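Local coordinates for peptidase M16 domain protein (Alicyclobacillus acidocaldarius subsp. acidocaldarius DSM 446, PDB 4XEA), which probably acts as a metal-dependent peptidase of the M16 (insulinase) family, with a nickel ion bound in the crystal at its presumed catalytic site, at residues 44-47 with 52-55; 191-196 with 226-231; 90-95 with 311-316. One frame throughout, in Å; residues are numbered along the deposited sequence.

Contact 1: residues 44-47 with 52-55; sequences RAFR and VHEM
Phe46 and His53 face each other as the hydrogen-bonded pair of a short antiparallel beta hairpin. His53 N donates to Phe46 O at 2.7 Å, nearly in line with the carbonyl, and Phe46 N returns a bond of 3.0 Å to His53 O. Both side chains leave the sheet on the same face. The methylene of His53 lies over one face of the phenyl ring, toward its rim, with CB 4.2 Å from the ring centroid in a CH-pi contact. The imidazole itself only leans against the phenyl, CD2 standing 3.8 Å from Phe46 CE2 with the two planes 43° apart. Phe46 CG sits between the backbone N and the carbonyl carbon (chi1 56°), a rotation that lays the ring over the partner strand and also brings CE1 to 3.9 Å from CG of Met55, a selenomethionine. With an alanine in place of Phe46, the His53 methylene and Met55 would probably lose the surface they rest on, and the imidazole would be freer to turn. Arg44 extends the pairing beyond the strand: its O accepts from Met55 N at 2.9 Å, and its CG comes within 3.4 Å of Met55 O. The guanidinium runs on to a salt bridge with Asp57. On the sheet's other face, Ala45 CB approaches Glu54 OE2. Helix 178-188 covers the Phe46 side, where Phe188 meets the phenyl ring edge-to-face and Cys184 touches both Phe46 and Met55, while strand 227-229 continues the sheet beyond strand 45-48.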
loop_
_atom_site.group_PDB
_atom_site.type_symbol
_atom_site.label_atom_id
_atom_site.label_comp_id
_atom_site.label_asym_id
_atom_site.label_seq_id
_atom_site.Cartn_x
_atom_site.Cartn_y
_atom_site.Cartn_z
ATOM N N ARG A 44 10.845 28.304 5.581
ATOM C CA ARG A 44 11.766 29.096 4.779
ATOM C C ARG A 44 12.446 30.199 5.610
ATOM O O ARG A 44 13.605 30.515 5.392
ATOM C CB ARG A 44 10.986 29.746 3.628
ATOM C CG ARG A 44 11.790 30.640 2.724
ATOM C CD ARG A 44 10.883 31.422 1.760
ATOM N NE ARG A 44 10.331 30.564 0.724
ATOM C CZ ARG A 44 9.276 30.871 -0.034
ATOM N NH1 ARG A 44 8.584 32.001 0.172
ATOM N NH2 ARG A 44 8.881 30.013 -0.977
ATOM N N ALA A 45 11.700 30.825 6.511
ATOM C CA ALA A 45 12.238 31.947 7.270
ATOM C C ALA A 45 12.008 31.734 8.759
ATOM O O ALA A 45 10.998 31.127 9.189
ATOM C CB ALA A 45 11.583 33.278 6.811
ATOM N N PHE A 46 12.932 32.267 9.543
ATOM C CA PHE A 46 12.912 32.062 10.970
ATOM C C PHE A 46 13.917 33.010 11.620
ATOM O O PHE A 46 14.813 33.546 10.964
ATOM C CB PHE A 46 13.230 30.613 11.358
ATOM C CG PHE A 46 14.539 30.103 10.819
ATOM C CD1 PHE A 46 14.617 29.561 9.540
ATOM C CD2 PHE A 46 15.718 30.193 11.584
ATOM C CE1 PHE A 46 15.835 29.115 9.039
ATOM C CE2 PHE A 46 16.921 29.726 11.109
ATOM C CZ PHE A 46 16.985 29.180 9.817
ATOM N N ARG A 47 13.728 33.209 12.917
ATOM C CA ARG A 47 14.653 33.962 13.744
ATOM C C ARG A 47 15.189 33.030 14.804
ATOM O O ARG A 47 14.429 32.246 15.408
ATOM C CB ARG A 47 13.943 35.113 14.450
ATOM C CG ARG A 47 14.873 35.975 15.339
ATOM C CD ARG A 47 14.039 36.646 16.468
ATOM N NE ARG A 47 14.809 37.593 17.250
ATOM C CZ ARG A 47 15.136 38.810 16.822
ATOM N NH1 ARG A 47 14.740 39.230 15.615
ATOM N NH2 ARG A 47 15.847 39.605 17.610
ATOM N N VAL A 52 17.382 37.254 12.016
ATOM C CA VAL A 52 16.374 36.838 11.037
ATOM C C VAL A 52 17.055 36.171 9.833
ATOM O O VAL A 52 18.010 36.710 9.276
ATOM C CB VAL A 52 15.544 38.058 10.539
ATOM C CG1 VAL A 52 14.608 37.675 9.360
ATOM C CG2 VAL A 52 14.754 38.663 11.709
ATOM N N HIS A 53 16.570 34.994 9.454
ATOM C CA HIS A 53 17.086 34.305 8.280
ATOM C C HIS A 53 15.974 34.001 7.275
ATOM O O HIS A 53 14.833 33.675 7.642
ATOM C CB HIS A 53 17.761 33.014 8.698
ATOM C CG HIS A 53 18.885 33.200 9.665
ATOM N ND1 HIS A 53 20.136 33.646 9.284
ATOM C CD2 HIS A 53 18.966 32.948 10.992
ATOM C CE1 HIS A 53 20.934 33.669 10.338
ATOM N NE2 HIS A 53 20.241 33.269 11.392
ATOM N N GLU A 54 16.320 34.146 6.004
ATOM C CA GLU A 54 15.487 33.718 4.911
ATOM C C GLU A 54 16.307 32.807 3.991
ATOM O O GLU A 54 17.297 33.222 3.402
ATOM C CB GLU A 54 14.970 34.914 4.137
ATOM C CG GLU A 54 13.976 34.494 3.068
ATOM C CD GLU A 54 12.750 35.389 3.020
ATOM O OE1 GLU A 54 12.282 35.668 1.895
ATOM O OE2 GLU A 54 12.265 35.810 4.106
HETATM N N MSE A 55 15.886 31.552 3.910
HETATM C CA MSE A 55 16.667 30.540 3.247
HETATM C C MSE A 55 16.159 30.325 1.853
HETATM O O MSE A 55 14.991 30.586 1.572
HETATM C CB MSE A 55 16.535 29.213 3.977
HETATM C CG MSE A 55 17.079 29.189 5.370
HETATM SE SE MSE A 55 19.016 29.316 5.452
HETATM C CE MSE A 55 19.246 31.199 5.714
#

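Contact 2: residues 191-196 with 226-231; sequences PSNMVL and IERLYP
Asn193 closes the 3-10 turn that leads into strand 194-200 of the six-stranded mixed sheet, and there its side chain meets Arg228, on a strand of the small three-stranded antiparallel sheet, and the neighbouring Ile226. The turn is fastened by Met194 N bonding to Pro191 O at 3.1 Å. With CG anti to the backbone N (chi1 -163°), the Asn193 amide reaches outward to the second segment. Arg228 comes from the opposite direction, its chain bent at chi2 (-100°), and brings NH2 to 3.3 Å from Asn193 OD1. The oxygen lies at the edge of the guanidinium, close to its plane, although the amide and guanidinium planes are turned 37° from each other. The two groups also share an acceptor: Asn193 ND2 and Arg228 NH2 both donate to the carbonyl oxygen of Arg38. Asn193 ND2 has a further bond to Phe188 O, and Arg228 NH1 forms a salt bridge with Asp43, whose OD1 also takes a hydrogen bond from the Tyr230 side chain. The amide and the guanidinium are thus each anchored by main-chain oxygen, with the acidic side chain likely to balance the arginine's charge. Beside this polar group the apolar part is slight, Ile226 CD1 standing 4.3 Å from Asn193 CG. Beyond the contact, strand 194-200 runs between strands 19-24 and 31-37, with Met194 against helix 105-116 and Val195 against helix 367-379; on the other side, strand 227-229 forms an outer strand beside strand 45-48.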
loop_
_atom_site.group_PDB
_atom_site.type_symbol
_atom_site.label_atom_id
_atom_site.label_comp_id
_atom_site.label_asym_id
_atom_site.label_seq_id
_atom_site.Cartn_x
_atom_site.Cartn_y
_atom_site.Cartn_z
ATOM N N PRO A 191 17.690 18.327 20.118
ATOM C CA PRO A 191 16.707 17.369 20.637
ATOM C C PRO A 191 15.408 17.975 21.186
ATOM O O PRO A 191 14.366 17.294 21.177
ATOM C CB PRO A 191 17.480 16.624 21.746
ATOM C CG PRO A 191 18.818 17.345 21.883
ATOM C CD PRO A 191 19.058 18.036 20.594
ATOM N N SER A 192 15.470 19.225 21.632
ATOM C CA SER A 192 14.329 19.961 22.136
ATOM C C SER A 192 13.324 20.246 21.019
ATOM O O SER A 192 12.166 20.566 21.314
ATOM C CB SER A 192 14.762 21.298 22.766
ATOM O OG SER A 192 15.394 22.120 21.800
ATOM N N ASN A 193 13.759 20.129 19.756
ATOM C CA ASN A 193 12.858 20.349 18.620
ATOM C C ASN A 193 12.349 19.046 17.998
ATOM O O ASN A 193 11.753 19.064 16.903
ATOM C CB ASN A 193 13.522 21.200 17.538
ATOM C CG ASN A 193 12.479 21.799 16.525
ATOM O OD1 ASN A 193 11.439 22.341 16.916
ATOM N ND2 ASN A 193 12.816 21.765 15.254
HETATM N N MSE A 194 12.613 17.924 18.676
HETATM C CA MSE A 194 12.382 16.593 18.094
HETATM C C MSE A 194 11.563 15.649 18.974
HETATM O O MSE A 194 11.232 15.969 20.127
HETATM C CB MSE A 194 13.720 15.942 17.686
HETATM C CG MSE A 194 14.525 16.766 16.700
HETATM SE SE MSE A 194 16.044 15.872 15.868
HETATM C CE MSE A 194 15.160 14.468 14.805
ATOM N N VAL A 195 11.239 14.474 18.411
ATOM C CA VAL A 195 10.422 13.484 19.077
ATOM C C VAL A 195 10.858 12.104 18.583
ATOM O O VAL A 195 11.242 11.957 17.417
ATOM C CB VAL A 195 8.910 13.718 18.866
ATOM C CG1 VAL A 195 8.467 13.471 17.375
ATOM C CG2 VAL A 195 8.078 12.912 19.874
ATOM N N LEU A 196 10.862 11.136 19.508
ATOM C CA LEU A 196 11.201 9.737 19.241
ATOM C C LEU A 196 10.040 8.865 19.707
ATOM O O LEU A 196 9.655 8.910 20.887
ATOM C CB LEU A 196 12.477 9.332 19.997
ATOM C CG LEU A 196 12.982 7.892 19.824
ATOM C CD1 LEU A 196 13.323 7.605 18.329
ATOM C CD2 LEU A 196 14.189 7.647 20.729
ATOM N N ILE A 226 13.359 29.441 18.430
ATOM C CA ILE A 226 13.005 29.597 17.037
ATOM C C ILE A 226 11.735 30.443 16.946
ATOM O O ILE A 226 10.745 30.078 17.553
ATOM C CB ILE A 226 12.763 28.226 16.427
ATOM C CG1 ILE A 226 14.032 27.337 16.530
ATOM C CG2 ILE A 226 12.223 28.368 14.947
ATOM C CD1 ILE A 226 13.755 25.857 16.230
ATOM N N GLU A 227 11.779 31.577 16.265
ATOM C CA GLU A 227 10.530 32.310 15.926
ATOM C C GLU A 227 10.219 31.913 14.447
ATOM O O GLU A 227 10.995 32.230 13.554
ATOM C CB GLU A 227 10.677 33.811 16.038
ATOM C CG GLU A 227 9.384 34.540 15.742
ATOM C CD GLU A 227 9.502 36.003 15.596
ATOM O OE1 GLU A 227 10.609 36.497 15.482
ATOM O OE2 GLU A 227 8.464 36.686 15.584
ATOM N N ARG A 228 9.085 31.279 14.213
ATOM C CA ARG A 228 8.714 30.835 12.855
ATOM C C ARG A 228 8.164 32.047 12.103
ATOM O O ARG A 228 7.275 32.733 12.611
ATOM C CB ARG A 228 7.651 29.742 12.900
ATOM C CG ARG A 228 7.907 28.614 13.885
ATOM C CD ARG A 228 8.459 27.405 13.269
ATOM N NE ARG A 228 8.994 26.466 14.267
ATOM C CZ ARG A 228 9.556 25.318 13.928
ATOM N NH1 ARG A 228 9.589 24.974 12.640
ATOM N NH2 ARG A 228 10.058 24.503 14.857
ATOM N N LEU A 229 8.717 32.353 10.926
ATOM C CA LEU A 229 8.298 33.530 10.172
ATOM C C LEU A 229 7.615 33.145 8.841
ATOM O O LEU A 229 8.246 32.505 7.975
ATOM C CB LEU A 229 9.498 34.429 9.908
ATOM C CG LEU A 229 10.201 34.959 11.164
ATOM C CD1 LEU A 229 11.503 35.649 10.787
ATOM C CD2 LEU A 229 9.258 35.926 11.962
ATOM N N TYR A 230 6.346 33.540 8.715
ATOM C CA TYR A 230 5.435 33.140 7.627
ATOM C C TYR A 230 4.692 34.393 7.152
ATOM O O TYR A 230 4.469 35.309 7.955
ATOM C CB TYR A 230 4.436 32.094 8.111
ATOM C CG TYR A 230 5.064 30.730 8.247
ATOM C CD1 TYR A 230 5.090 29.841 7.173
ATOM C CD2 TYR A 230 5.668 30.339 9.423
ATOM C CE1 TYR A 230 5.689 28.587 7.292
ATOM C CE2 TYR A 230 6.274 29.087 9.551
ATOM C CZ TYR A 230 6.298 28.232 8.481
ATOM O OH TYR A 230 6.896 26.987 8.619
ATOM N N PRO A 231 4.371 34.467 5.837
ATOM C CA PRO A 231 3.699 35.653 5.275
ATOM C C PRO A 231 2.208 35.725 5.603
ATOM O O PRO A 231 1.581 34.738 5.975
ATOM C CB PRO A 231 3.917 35.498 3.761
ATOM C CG PRO A 231 3.885 33.961 3.564
ATOM C CD PRO A 231 4.566 33.395 4.826
#

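Contact 3: residues 90-95 with 311-316; sequences TTFDHT and NTFGYT
Phe92 and Phe313 form a T-shaped aromatic pair: the edge of Phe313 is directed at the face of Phe92, with centroids 5.4 Å apart and planes at 86°. The leading atom is Phe313 CZ, which lies 3.7 Å from Phe92 CB and equally near CG and CD2, so it bears on the root and one flank of the ring. Phe92 CB in turn lies at the edge of the Phe313 ring, near its plane. Phe313 CG occupies the position between the backbone N and the carbonyl carbon (chi1 70°), which swings the ring toward the loop. The Tyr315 and Phe92 side chains point toward each other from opposite ends, Tyr315 OH coming to 3.6 Å from Phe92 CE2 on the same side of that ring as Phe313; this hydroxyl is hydrogen-bonded to that of Tyr149, a residue of helix 144-156 that also packs on Phe92.

The polar link runs through one water, which donates to Asp93 OD2 at 2.9 Å and accepts from Asn311 N at 3.0 Å. Asp93 OD2 also pairs with Arg380 in a salt bridge and is hydrogen-bonded to Ser310 OG. Its other oxygen, OD1, receives a weak bond from His94 ND1 at 3.3 Å. Within the loop, Thr91 N bonds to His94 O at 2.8 Å, drawing together the two ends of the turn between strands 84-90 and 95-101.

The contact thus joins a hairpin loop of the insulinase-family region to the start of strand 314-321 in the five-stranded sheet. Its buried core is aromatic and has no direct hydrogen bond between the two segments, whereas the Asp93 carboxylate gathers a cation and several hydrogen-bond donors beside it, which would probably favour its ionised form.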
loop_
_atom_site.group_PDB
_atom_site.type_symbol
_atom_site.label_atom_id
_atom_site.label_comp_id
_atom_site.label_asym_id
_atom_site.label_seq_id
_atom_site.Cartn_x
_atom_site.Cartn_y
_atom_site.Cartn_z
ATOM N N THR A 90 10.766 13.941 3.916
ATOM C CA THR A 90 10.517 15.335 4.283
ATOM C C THR A 90 9.122 15.696 3.821
ATOM O O THR A 90 8.706 15.332 2.687
ATOM C CB THR A 90 11.489 16.233 3.552
ATOM O OG1 THR A 90 12.815 15.741 3.770
ATOM C CG2 THR A 90 11.375 17.676 4.032
ATOM N N THR A 91 8.377 16.361 4.694
ATOM C CA THR A 91 7.065 16.903 4.313
ATOM C C THR A 91 7.021 18.402 4.637
ATOM O O THR A 91 8.068 19.036 4.857
ATOM C CB THR A 91 5.844 16.100 4.846
ATOM O OG1 THR A 91 4.649 16.630 4.223
ATOM C CG2 THR A 91 5.679 16.185 6.365
ATOM N N PHE A 92 5.829 18.989 4.606
ATOM C CA PHE A 92 5.713 20.443 4.712
ATOM C C PHE A 92 6.289 20.970 5.999
ATOM O O PHE A 92 6.917 22.045 6.021
ATOM C CB PHE A 92 4.240 20.857 4.583
ATOM C CG PHE A 92 3.642 20.481 3.279
ATOM C CD1 PHE A 92 4.194 20.968 2.085
ATOM C CD2 PHE A 92 2.563 19.637 3.212
ATOM C CE1 PHE A 92 3.663 20.621 0.855
ATOM C CE2 PHE A 92 2.005 19.320 1.956
ATOM C CZ PHE A 92 2.582 19.806 0.795
ATOM N N ASP A 93 6.014 20.267 7.092
ATOM C CA ASP A 93 6.293 20.786 8.419
ATOM C C ASP A 93 7.065 19.846 9.343
ATOM O O ASP A 93 7.238 20.144 10.550
ATOM C CB ASP A 93 4.991 21.261 9.110
ATOM C CG ASP A 93 3.941 20.156 9.264
ATOM O OD1 ASP A 93 4.203 18.992 8.885
ATOM O OD2 ASP A 93 2.830 20.461 9.737
ATOM N N HIS A 94 7.510 18.711 8.813
ATOM C CA HIS A 94 8.444 17.872 9.568
ATOM C C HIS A 94 9.282 17.022 8.619
ATOM O O HIS A 94 8.961 16.869 7.417
ATOM C CB HIS A 94 7.712 17.018 10.644
ATOM C CG HIS A 94 6.866 15.902 10.094
ATOM N ND1 HIS A 94 5.525 16.054 9.786
ATOM C CD2 HIS A 94 7.171 14.611 9.807
ATOM C CE1 HIS A 94 5.048 14.899 9.333
ATOM N NE2 HIS A 94 6.022 14.003 9.359
ATOM N N THR A 95 10.411 16.550 9.157
ATOM C CA THR A 95 11.275 15.572 8.521
ATOM C C THR A 95 11.384 14.387 9.477
ATOM O O THR A 95 11.574 14.567 10.702
ATOM C CB THR A 95 12.709 16.135 8.260
ATOM O OG1 THR A 95 12.645 17.443 7.671
ATOM C CG2 THR A 95 13.496 15.214 7.336
ATOM N N ASN A 311 0.192 23.963 11.047
ATOM C CA ASN A 311 0.144 25.162 11.871
ATOM C C ASN A 311 -0.098 26.463 11.097
ATOM O O ASN A 311 -0.770 27.380 11.633
ATOM C CB ASN A 311 1.395 25.283 12.755
ATOM C CG ASN A 311 1.480 24.253 13.882
ATOM O OD1 ASN A 311 2.541 24.128 14.476
ATOM N ND2 ASN A 311 0.370 23.546 14.237
ATOM N N THR A 312 0.409 26.570 9.856
ATOM C CA THR A 312 0.338 27.817 9.107
ATOM C C THR A 312 -0.477 27.752 7.806
ATOM O O THR A 312 -0.597 28.759 7.106
ATOM C CB THR A 312 1.723 28.317 8.739
ATOM O OG1 THR A 312 2.295 27.434 7.739
ATOM C CG2 THR A 312 2.619 28.378 10.032
ATOM N N PHE A 313 -1.063 26.600 7.501
ATOM C CA PHE A 313 -1.921 26.512 6.296
ATOM C C PHE A 313 -2.783 25.284 6.369
ATOM O O PHE A 313 -2.534 24.383 7.175
ATOM C CB PHE A 313 -1.042 26.428 5.045
ATOM C CG PHE A 313 -0.302 25.133 4.918
ATOM C CD1 PHE A 313 -0.859 24.074 4.184
ATOM C CD2 PHE A 313 0.900 24.924 5.556
ATOM C CE1 PHE A 313 -0.230 22.872 4.084
ATOM C CE2 PHE A 313 1.552 23.704 5.448
ATOM C CZ PHE A 313 0.985 22.670 4.725
ATOM N N GLY A 314 -3.794 25.229 5.528
ATOM C CA GLY A 314 -4.539 24.002 5.314
ATOM C C GLY A 314 -5.353 24.047 4.034
ATOM O O GLY A 314 -5.722 25.133 3.550
ATOM N N TYR A 315 -5.670 22.865 3.503
ATOM C CA TYR A 315 -6.543 22.782 2.308
ATOM C C TYR A 315 -7.230 21.436 2.152
ATOM O O TYR A 315 -6.760 20.422 2.692
ATOM C CB TYR A 315 -5.743 23.053 1.038
ATOM C CG TYR A 315 -4.529 22.189 0.839
ATOM C CD1 TYR A 315 -4.625 20.907 0.259
ATOM C CD2 TYR A 315 -3.268 22.612 1.255
ATOM C CE1 TYR A 315 -3.506 20.090 0.125
ATOM C CE2 TYR A 315 -2.160 21.811 1.081
ATOM C CZ TYR A 315 -2.285 20.557 0.536
ATOM O OH TYR A 315 -1.187 19.759 0.389
ATOM N N THR A 316 -8.346 21.461 1.409
ATOM C CA THR A 316 -9.037 20.255 0.935
ATOM C C THR A 316 -8.746 20.074 -0.561
ATOM O O THR A 316 -8.670 21.090 -1.310
ATOM C CB THR A 316 -10.568 20.430 1.146
ATOM O OG1 THR A 316 -10.827 20.672 2.529
ATOM C CG2 THR A 316 -11.351 19.248 0.639
HETATM O O HOH W 1 2.804 22.678 11.542
#

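Contact 1 and the 226-231 side of contact 2 meet in one antiparallel sheet, the contact centres being 12 Å apart: strand 45-48 lies between strands 51-54 and 227-229, with a probable hydrogen bond of 2.9 Å from Glu227 N to Arg47 O. Contact 2 lies within the chain loop closed by contact 3, and the two touch where Tyr230 CE1 packs 3.6 Å from Thr312 OG1. Contacts 1 and 3 do not touch; their nearest atoms are about 7 Å apart. The nickel ion, held by His61, His65 and Glu136, is about 14 Å from the Phe92 side chain. Segment 90-95 also reaches toward that site through Thr90, which packs on His61.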